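Local coordinates for uncharacterized protein AF_0924 (Archaeoglobus fulgidus, PDB 3DT5) that is of unknown function, a predicted membrane protein whose C-terminal domain, the part described here, is mostly helical and binds a calcium ion in the crystal, at residues 29-34 with 124-129; 60-65 with 98-103. All blocks are in the same frame, centred on the assembly; numbering follows the deposited sequence. Where two conformers were deposited one is given.

Contact 1: residues 29-34 with 124-129; sequences PLIKAF and EKPDWL
I31 and F34, on the last turn of helix 16-35, pack against the indole of W128. W128 belongs to the extended loop that runs from helix 88-116 to the short strand 130-131 of the three-stranded mixed sheet. CG2 of I31 lies 4.2 Å from CZ3 of W128, and the two side chains meet at a slant. The same methyl reaches the ring of P126, with CG2 of I31 4.4 Å from CG of P126. With CG1 beside the backbone N (chi1 -67°), CG2 is left anti to that N and faces the indole. Next along the helix, CB of F34 sits 4.1 Å from CE3 of W128. The phenyl ring of F34 leads away from the loop and stacks with W94. One face of the indole carries the carbonyl oxygen of P126, 4.3 Å above the ring plane. NE1 of W128 hydrogen-bonds outside this contact, to OD1 of D99 on helix 88-116.

The polar edge is the carbonyl of F34. Its oxygen lies in the plane of the indole, at the ring edge, 3.6 Å from CE3 of W128. CA of W128 adds a CH...O contact to it. The main bond comes from the next residue: L129 N donates to F34 O at 2.7 Å, nearly straight at 176°, with the donor tilted 23° from the carbonyl plane.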
loop_
_atom_site.group_PDB
_atom_site.type_symbol
_atom_site.label_atom_id
_atom_site.label_comp_id
_atom_site.label_asym_id
_atom_site.label_seq_id
_atom_site.Cartn_x
_atom_site.Cartn_y
_atom_site.Cartn_z
ATOM N N PRO A 29 -2.893 5.765 -1.526
ATOM C CA PRO A 29 -2.630 5.978 -0.094
ATOM C C PRO A 29 -1.850 4.859 0.574
ATOM O O PRO A 29 -1.022 5.144 1.425
ATOM C CB PRO A 29 -4.023 6.134 0.546
ATOM C CG PRO A 29 -4.993 5.954 -0.528
ATOM C CD PRO A 29 -4.322 5.811 -1.859
ATOM N N LEU A 30 -2.105 3.590 0.223
ATOM C CA LEU A 30 -1.404 2.507 0.939
ATOM C C LEU A 30 0.084 2.488 0.525
ATOM O O LEU A 30 0.994 2.294 1.386
ATOM C CB LEU A 30 -2.038 1.142 0.581
ATOM C CG LEU A 30 -1.520 -0.040 1.435
ATOM C CD1 LEU A 30 -1.751 0.240 2.957
ATOM C CD2 LEU A 30 -2.288 -1.309 1.007
ATOM N N ILE A 31 0.333 2.674 -0.781
ATOM C CA ILE A 31 1.730 2.805 -1.259
ATOM C C ILE A 31 2.470 3.956 -0.512
ATOM O O ILE A 31 3.611 3.760 -0.017
ATOM C CB ILE A 31 1.824 2.937 -2.831
ATOM C CG1 ILE A 31 1.389 1.614 -3.494
ATOM C CG2 ILE A 31 3.272 3.288 -3.278
ATOM C CD1 ILE A 31 1.100 1.735 -5.020
ATOM N N LYS A 32 1.877 5.147 -0.485
ATOM C CA LYS A 32 2.456 6.278 0.265
ATOM C C LYS A 32 2.714 5.982 1.743
ATOM O O LYS A 32 3.736 6.356 2.271
ATOM C CB LYS A 32 1.591 7.516 0.116
ATOM C CG LYS A 32 1.771 8.096 -1.294
ATOM C CD LYS A 32 1.511 9.568 -1.378
ATOM C CE LYS A 32 0.055 9.839 -1.656
ATOM N NZ LYS A 32 -0.225 11.015 -2.584
ATOM N N ALA A 33 1.775 5.348 2.422
ATOM C CA ALA A 33 1.955 4.999 3.844
ATOM C C ALA A 33 3.214 4.192 4.097
ATOM O O ALA A 33 3.774 4.269 5.192
ATOM C CB ALA A 33 0.697 4.199 4.381
ATOM N N PHE A 34 3.628 3.382 3.120
ATOM C CA PHE A 34 4.825 2.529 3.290
ATOM C C PHE A 34 6.052 2.978 2.504
ATOM O O PHE A 34 7.062 2.294 2.516
ATOM C CB PHE A 34 4.459 1.069 2.963
ATOM C CG PHE A 34 3.621 0.443 4.052
ATOM C CD1 PHE A 34 4.235 -0.091 5.179
ATOM C CD2 PHE A 34 2.230 0.479 3.989
ATOM C CE1 PHE A 34 3.447 -0.656 6.218
ATOM C CE2 PHE A 34 1.447 -0.074 5.022
ATOM C CZ PHE A 34 2.075 -0.631 6.133
ATOM N N GLU A 124 8.652 4.505 -11.060
ATOM C CA GLU A 124 9.666 3.559 -10.581
ATOM C C GLU A 124 9.236 3.018 -9.212
ATOM O O GLU A 124 8.580 3.701 -8.468
ATOM C CB GLU A 124 11.014 4.263 -10.447
ATOM C CG GLU A 124 11.526 4.836 -11.776
ATOM C CD GLU A 124 11.961 3.742 -12.759
ATOM O OE1 GLU A 124 11.151 3.336 -13.643
ATOM O OE2 GLU A 124 13.129 3.288 -12.657
ATOM N N LYS A 125 9.594 1.784 -8.892
ATOM C CA LYS A 125 9.169 1.202 -7.623
ATOM C C LYS A 125 9.906 1.866 -6.461
ATOM O O LYS A 125 11.134 1.961 -6.511
ATOM C CB LYS A 125 9.474 -0.289 -7.615
ATOM C CG LYS A 125 8.849 -1.006 -6.405
ATOM C CD LYS A 125 9.158 -2.499 -6.472
ATOM C CE LYS A 125 8.808 -3.158 -5.144
ATOM N NZ LYS A 125 8.988 -4.623 -5.393
ATOM N N PRO A 126 9.183 2.282 -5.394
ATOM C CA PRO A 126 9.958 2.874 -4.296
ATOM C C PRO A 126 10.554 1.821 -3.346
ATOM O O PRO A 126 10.171 0.629 -3.403
ATOM C CB PRO A 126 8.914 3.721 -3.548
ATOM C CG PRO A 126 7.651 2.943 -3.712
ATOM C CD PRO A 126 7.730 2.251 -5.090
ATOM N N ASP A 127 11.474 2.261 -2.485
ATOM C CA ASP A 127 11.952 1.461 -1.371
ATOM C C ASP A 127 10.847 1.438 -0.329
ATOM O O ASP A 127 10.292 2.467 -0.012
ATOM C CB ASP A 127 13.232 2.091 -0.776
ATOM C CG ASP A 127 14.364 2.120 -1.790
ATOM O OD1 ASP A 127 14.389 1.226 -2.653
ATOM O OD2 ASP A 127 15.203 3.041 -1.762
ATOM N N TRP A 128 10.547 0.264 0.215
ATOM C CA TRP A 128 9.561 0.158 1.297
ATOM C C TRP A 128 10.225 0.624 2.600
ATOM O O TRP A 128 11.372 0.240 2.891
ATOM C CB TRP A 128 9.079 -1.274 1.413
ATOM C CG TRP A 128 8.427 -1.753 0.143
ATOM C CD1 TRP A 128 8.712 -2.897 -0.550
ATOM C CD2 TRP A 128 7.381 -1.081 -0.579
ATOM N NE1 TRP A 128 7.884 -2.996 -1.660
ATOM C CE2 TRP A 128 7.061 -1.892 -1.700
ATOM C CE3 TRP A 128 6.647 0.100 -0.364
ATOM C CZ2 TRP A 128 6.035 -1.547 -2.604
ATOM C CZ3 TRP A 128 5.608 0.438 -1.267
ATOM C CH2 TRP A 128 5.332 -0.380 -2.373
ATOM N N LEU A 129 9.547 1.469 3.350
ATOM C CA LEU A 129 10.131 2.012 4.589
ATOM C C LEU A 129 9.774 1.069 5.767
ATOM O O LEU A 129 8.990 1.424 6.660
ATOM C CB LEU A 129 9.638 3.433 4.833
ATOM C CG LEU A 129 10.121 4.442 3.766
ATOM C CD1 LEU A 129 9.513 5.768 3.981
ATOM C CD2 LEU A 129 11.654 4.610 3.687
#

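Contact 2: residues 60-65 with 98-103; sequences NNLLRV and LDVLWE
The short helix 60-65 packs against the middle of the long helix 88-116, and V100 and L62 make most of the interface. V100 points toward the short helix and meets three of its residues. CG1 of V100 reaches the backbone, 3.7 Å from CA of L62. This branch is anti to the backbone N of V100 (chi1 179°), which carries it up to the backbone of L62. CG2, the other branch, meets CG2 of V65 at 3.9 Å, where the two valines cross at an angle. N61 borders the same methyl as L62, with its CB 4.5 Å from CG1 of V100.

This is an antiparallel helix pair. The two short segments run at 171° to each other and their axes approach to 9.2 Å. The side chains of L62 and V100 run past one another head to tail; CD1 of L62 passes 4.0 Å from CG1 of V100 and ends 3.7 Å from the backbone N of L101. The other methyl of L62 goes deeper. CD2 of L62 lies 3.8 Å from CD1 of L101, where the two leucines lie alongside with the same heading. Both have CG anti to the backbone N, and both reach helix 16-35: L62 touches F26 there, and L101 touches Y27, L30 and I31. An alanine in place of L62 would probably open a gap beside CD1 of L101 and leave V100 with less to pack against. On the polar side, E104 from the next turn of the long helix accepts a hydrogen bond at OE1 from the backbone N of L62.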
loop_
_atom_site.group_PDB
_atom_site.type_symbol
_atom_site.label_atom_id
_atom_site.label_comp_id
_atom_site.label_asym_id
_atom_site.label_seq_id
_atom_site.Cartn_x
_atom_site.Cartn_y
_atom_site.Cartn_z
ATOM N N ASN A 60 -8.018 -9.566 -6.274
ATOM C CA ASN A 60 -8.080 -10.828 -5.516
ATOM C C ASN A 60 -6.684 -11.347 -5.181
ATOM O O ASN A 60 -6.520 -11.932 -4.120
ATOM C CB ASN A 60 -8.880 -11.907 -6.298
ATOM C CG ASN A 60 -10.397 -11.630 -6.305
ATOM O OD1 ASN A 60 -10.823 -10.497 -5.981
ATOM N ND2 ASN A 60 -11.223 -12.669 -6.628
ATOM N N ASN A 61 -5.676 -11.088 -6.053
ATOM C CA ASN A 61 -4.307 -11.585 -5.812
ATOM C C ASN A 61 -3.765 -10.943 -4.511
ATOM O O ASN A 61 -3.225 -11.623 -3.628
ATOM C CB ASN A 61 -3.303 -11.199 -6.919
ATOM C CG ASN A 61 -3.595 -11.821 -8.235
ATOM O OD1 ASN A 61 -4.466 -12.657 -8.358
ATOM N ND2 ASN A 61 -2.835 -11.383 -9.275
ATOM N N LEU A 62 -3.895 -9.630 -4.417
ATOM C CA LEU A 62 -3.469 -8.910 -3.216
ATOM C C LEU A 62 -4.246 -9.313 -1.953
ATOM O O LEU A 62 -3.637 -9.493 -0.897
ATOM C CB LEU A 62 -3.593 -7.365 -3.447
ATOM C CG LEU A 62 -3.166 -6.531 -2.225
ATOM C CD1 LEU A 62 -1.690 -6.813 -1.772
ATOM C CD2 LEU A 62 -3.361 -5.052 -2.529
ATOM N N LEU A 63 -5.567 -9.492 -2.060
ATOM C CA LEU A 63 -6.358 -9.900 -0.897
ATOM C C LEU A 63 -5.850 -11.220 -0.338
ATOM O O LEU A 63 -5.945 -11.447 0.862
ATOM C CB LEU A 63 -7.851 -10.000 -1.254
ATOM C CG LEU A 63 -8.435 -8.629 -1.599
ATOM C CD1 LEU A 63 -9.890 -8.831 -1.988
ATOM C CD2 LEU A 63 -8.396 -7.738 -0.322
ATOM N N ARG A 64 -5.340 -12.118 -1.186
ATOM C CA ARG A 64 -4.759 -13.372 -0.668
ATOM C C ARG A 64 -3.653 -13.177 0.369
ATOM O O ARG A 64 -3.470 -14.020 1.250
ATOM C CB ARG A 64 -4.256 -14.246 -1.820
ATOM C CG ARG A 64 -5.499 -14.941 -2.408
ATOM C CD ARG A 64 -5.323 -15.600 -3.674
ATOM N NE ARG A 64 -6.398 -16.581 -3.725
ATOM C CZ ARG A 64 -6.857 -17.158 -4.828
ATOM N NH1 ARG A 64 -6.357 -16.839 -6.019
ATOM N NH2 ARG A 64 -7.829 -18.067 -4.730
ATOM N N VAL A 65 -2.873 -12.111 0.207
ATOM C CA VAL A 65 -1.656 -11.943 1.015
ATOM C C VAL A 65 -1.701 -10.717 1.903
ATOM O O VAL A 65 -0.857 -10.569 2.780
ATOM C CB VAL A 65 -0.323 -11.912 0.136
ATOM C CG1 VAL A 65 -0.143 -13.251 -0.635
ATOM C CG2 VAL A 65 -0.350 -10.749 -0.844
ATOM N N LEU A 98 3.390 -5.812 0.119
ATOM C CA LEU A 98 3.726 -4.549 -0.549
ATOM C C LEU A 98 4.199 -4.784 -1.981
ATOM O O LEU A 98 3.838 -4.022 -2.881
ATOM C CB LEU A 98 4.773 -3.722 0.246
ATOM C CG LEU A 98 4.222 -3.194 1.581
ATOM C CD1 LEU A 98 5.365 -2.636 2.447
ATOM C CD2 LEU A 98 3.208 -2.121 1.305
ATOM N N ASP A 99 4.960 -5.846 -2.187
ATOM C CA ASP A 99 5.439 -6.190 -3.553
ATOM C C ASP A 99 4.263 -6.558 -4.470
ATOM O O ASP A 99 4.199 -6.121 -5.641
ATOM C CB ASP A 99 6.463 -7.303 -3.488
ATOM C CG ASP A 99 7.861 -6.806 -3.028
ATOM O OD1 ASP A 99 8.181 -5.570 -3.137
ATOM O OD2 ASP A 99 8.649 -7.681 -2.586
ATOM N N VAL A 100 3.323 -7.349 -3.929
ATOM C CA VAL A 100 2.059 -7.628 -4.654
ATOM C C VAL A 100 1.224 -6.358 -4.892
ATOM O O VAL A 100 0.699 -6.174 -5.983
ATOM C CB VAL A 100 1.183 -8.714 -3.955
ATOM C CG1 VAL A 100 -0.118 -8.937 -4.728
ATOM C CG2 VAL A 100 1.961 -10.043 -3.900
ATOM N N LEU A 101 1.083 -5.511 -3.876
ATOM C CA LEU A 101 0.404 -4.225 -4.034
ATOM C C LEU A 101 0.986 -3.389 -5.198
ATOM O O LEU A 101 0.256 -2.799 -6.024
ATOM C CB LEU A 101 0.558 -3.447 -2.720
ATOM C CG LEU A 101 0.126 -1.954 -2.659
ATOM C CD1 LEU A 101 -1.371 -1.870 -2.723
ATOM C CD2 LEU A 101 0.650 -1.339 -1.312
ATOM N N TRP A 102 2.319 -3.334 -5.261
ATOM C CA TRP A 102 2.984 -2.575 -6.311
ATOM C C TRP A 102 2.671 -3.203 -7.685
ATOM O O TRP A 102 2.298 -2.511 -8.636
ATOM C CB TRP A 102 4.503 -2.528 -6.082
ATOM C CG TRP A 102 5.154 -1.685 -7.165
ATOM C CD1 TRP A 102 5.874 -2.128 -8.276
ATOM C CD2 TRP A 102 5.056 -0.266 -7.289
ATOM N NE1 TRP A 102 6.254 -1.034 -9.040
ATOM C CE2 TRP A 102 5.772 0.110 -8.460
ATOM C CE3 TRP A 102 4.485 0.741 -6.491
ATOM C CZ2 TRP A 102 5.888 1.445 -8.868
ATOM C CZ3 TRP A 102 4.604 2.078 -6.912
ATOM C CH2 TRP A 102 5.305 2.406 -8.080
ATOM N N GLU A 103 2.807 -4.517 -7.825
ATOM C CA GLU A 103 2.453 -5.153 -9.111
ATOM C C GLU A 103 0.995 -4.857 -9.515
ATOM O O GLU A 103 0.703 -4.526 -10.692
ATOM C CB GLU A 103 2.746 -6.655 -9.083
ATOM C CG GLU A 103 4.251 -7.004 -8.907
ATOM C CD GLU A 103 5.203 -6.294 -9.897
ATOM O OE1 GLU A 103 6.252 -5.727 -9.468
ATOM O OE2 GLU A 103 4.917 -6.313 -11.116
#

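From the N terminus the chain first forms helix 16-35, whose C-terminal part, 29-34, is one half of contact 1. Helices 43-52 and 60-65 follow, and then strands 74-75 and 83-85. Helix 88-116 runs back past 60-65, so contact 2 closes the shorter loop, 32 residues. Contact 1 closes a longer one when 124-129 returns to helix 16-35. Contact 2 is therefore nested inside the loop closed by contact 1. Helix 88-116 connects the two through D99. OD1 of D99, the oxygen W128 uses, forms a salt bridge with NZ of K125, 2.6 Å away. Contact 1 ties helix 16-35 to the loop before strand 130-131, and contact 2 ties helix 60-65 to helix 88-116.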